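Local structure of Methylcobalamin\: coenzyme M methyltransferase (Methanosarcina mazei, 4AY7) at residues D29-V33 with R343-Y347. The protein transfers the methyl group of a methylated corrinoid to coenzyme M, a zinc-dependent step of methanogenesis. Sequence-based numbering, arbitrary orientation.
Sequences DKVPV and RDEFY
K30 spans one ring and one cation, those of Y347, near the C-terminus, and R343, on helix 333-346. Its CB sits over the centre of the Y347 ring, 3.7 Å from the centroid, in a CH-pi contact. With chi1 at 71°, CG leaves between the backbone N and the carbonyl carbon, coming 4.1 Å from R343 NH1, and the extended chain then runs across the R343 guanidinium. CD approaches CZ of R343, and CE lies over one face of the guanidinium, toward its rim, 3.6 Å from CZ. The ammonium NZ ends 3.8 Å from R343 NH2, an approach of like charges. It is probably eased by D344, whose OD1 takes bonds from both NE and NH2 of R343 and a third from a water that also accepts from K30 NZ. A lysine suits this place because its methylenes cover flat groups while its charge reaches water. CG1 of V33 covers the other guanidinium face, so the plane is held between two aliphatic groups. At its edge NH1 donates to V31 O (2.9 Å, 166°), and V31 N donates to Y347 OH at 3.0 Å. Arginine and tyrosine thus satisfy both polar backbone atoms of V31, while its CG2 packs against the same hydroxyl. R343 NH2 also forms a salt bridge with E76, which in turn accepts from V33 N. In this TIM-barrel fold the contact brings the last helix against the loop following helix 15-24, with V31, V33 and R343 all resting on L321 of strand 320-323 and P32 facing L19 and A22 of helix 15-24.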
loop_
_atom_site.group_PDB
_atom_site.type_symbol
_atom_site.label_atom_id
_atom_site.label_comp_id
_atom_site.label_asym_id
_atom_site.label_seq_id
_atom_site.Cartn_x
_atom_site.Cartn_y
_atom_site.Cartn_z
ATOM N N ASP A 29 -21.197 -8.270 7.676
ATOM C CA ASP A 29 -21.632 -8.302 9.056
ATOM C C ASP A 29 -21.025 -7.187 9.893
ATOM O O ASP A 29 -21.653 -6.662 10.784
ATOM C CB ASP A 29 -21.323 -9.669 9.684
ATOM C CG ASP A 29 -19.857 -10.090 9.526
ATOM O OD1 ASP A 29 -19.099 -9.640 8.592
ATOM O OD2 ASP A 29 -19.479 -10.959 10.343
ATOM N N LYS A 30 -19.766 -6.839 9.622
ATOM C CA LYS A 30 -19.043 -5.827 10.388
ATOM C C LYS A 30 -17.835 -5.321 9.608
ATOM O O LYS A 30 -17.434 -5.976 8.680
ATOM C CB LYS A 30 -18.594 -6.405 11.756
ATOM C CG LYS A 30 -17.478 -7.425 11.692
ATOM C CD LYS A 30 -17.240 -8.177 13.003
ATOM C CE LYS A 30 -16.078 -9.117 12.882
ATOM N NZ LYS A 30 -15.912 -10.091 13.995
ATOM N N VAL A 31 -17.337 -4.120 9.900
ATOM C CA VAL A 31 -16.183 -3.552 9.188
ATOM C C VAL A 31 -14.909 -4.363 9.570
ATOM O O VAL A 31 -14.651 -4.565 10.770
ATOM C CB VAL A 31 -16.019 -2.076 9.573
ATOM C CG1 VAL A 31 -14.712 -1.487 9.050
ATOM C CG2 VAL A 31 -17.283 -1.260 9.153
ATOM N N PRO A 32 -14.175 -4.913 8.576
ATOM C CA PRO A 32 -12.877 -5.579 8.880
ATOM C C PRO A 32 -11.896 -4.566 9.349
ATOM O O PRO A 32 -11.994 -3.375 8.966
ATOM C CB PRO A 32 -12.408 -6.093 7.536
ATOM C CG PRO A 32 -13.116 -5.289 6.566
ATOM C CD PRO A 32 -14.383 -4.785 7.134
ATOM N N VAL A 33 -10.958 -5.019 10.185
ATOM C CA VAL A 33 -9.896 -4.155 10.695
ATOM C C VAL A 33 -8.591 -4.760 10.290
ATOM O O VAL A 33 -8.292 -5.897 10.641
ATOM C CB VAL A 33 -9.973 -3.889 12.190
ATOM C CG1 VAL A 33 -10.054 -5.198 13.002
ATOM C CG2 VAL A 33 -8.866 -2.949 12.633
ATOM N N ARG A 343 -12.851 -1.645 17.045
ATOM C CA ARG A 343 -13.784 -2.231 16.098
ATOM C C ARG A 343 -14.695 -3.162 16.894
ATOM O O ARG A 343 -15.892 -3.138 16.744
ATOM C CB ARG A 343 -13.058 -2.984 14.990
ATOM C CG ARG A 343 -13.892 -3.379 13.779
ATOM C CD ARG A 343 -14.819 -4.544 13.963
ATOM N NE ARG A 343 -14.100 -5.707 14.512
ATOM C CZ ARG A 343 -13.596 -6.669 13.785
ATOM N NH1 ARG A 343 -13.531 -6.601 12.486
ATOM N NH2 ARG A 343 -13.021 -7.669 14.377
ATOM N N ASP A 344 -14.110 -4.012 17.724
ATOM C CA ASP A 344 -14.961 -4.980 18.461
ATOM C C ASP A 344 -16.022 -4.288 19.379
ATOM O O ASP A 344 -17.208 -4.706 19.495
ATOM C CB ASP A 344 -14.058 -5.966 19.206
ATOM C CG ASP A 344 -13.339 -6.920 18.248
ATOM O OD1 ASP A 344 -13.610 -6.874 17.021
ATOM O OD2 ASP A 344 -12.452 -7.678 18.687
ATOM N N GLU A 345 -15.607 -3.163 19.937
ATOM C CA GLU A 345 -16.421 -2.357 20.812
ATOM C C GLU A 345 -17.632 -1.732 20.124
ATOM O O GLU A 345 -18.735 -1.669 20.674
ATOM C CB GLU A 345 -15.537 -1.261 21.395
ATOM C CG GLU A 345 -14.707 -1.798 22.555
ATOM C CD GLU A 345 -13.856 -0.720 23.217
ATOM O OE1 GLU A 345 -14.223 0.494 23.111
ATOM O OE2 GLU A 345 -12.823 -1.103 23.829
ATOM N N PHE A 346 -17.421 -1.279 18.906
ATOM C CA PHE A 346 -18.456 -0.654 18.097
ATOM C C PHE A 346 -19.611 -1.634 17.919
ATOM O O PHE A 346 -20.742 -1.244 17.809
ATOM C CB PHE A 346 -17.835 -0.267 16.748
ATOM C CG PHE A 346 -18.712 0.539 15.881
ATOM C CD1 PHE A 346 -18.899 1.901 16.129
ATOM C CD2 PHE A 346 -19.364 -0.039 14.858
ATOM C CE1 PHE A 346 -19.732 2.659 15.314
ATOM C CE2 PHE A 346 -20.153 0.737 13.984
ATOM C CZ PHE A 346 -20.350 2.086 14.236
ATOM N N TYR A 347 -19.306 -2.925 17.852
ATOM C CA TYR A 347 -20.331 -3.925 17.637
ATOM C C TYR A 347 -20.744 -4.556 18.975
ATOM O O TYR A 347 -21.452 -5.552 18.989
ATOM C CB TYR A 347 -19.830 -4.938 16.606
ATOM C CG TYR A 347 -19.632 -4.264 15.225
ATOM C CD1 TYR A 347 -20.698 -4.066 14.384
ATOM C CD2 TYR A 347 -18.404 -3.811 14.816
ATOM C CE1 TYR A 347 -20.568 -3.413 13.152
ATOM C CE2 TYR A 347 -18.232 -3.179 13.550
ATOM C CZ TYR A 347 -19.344 -2.999 12.720
ATOM O OH TYR A 347 -19.243 -2.380 11.496
HETATM O O HOH W 1 -15.998 -7.895 16.299
#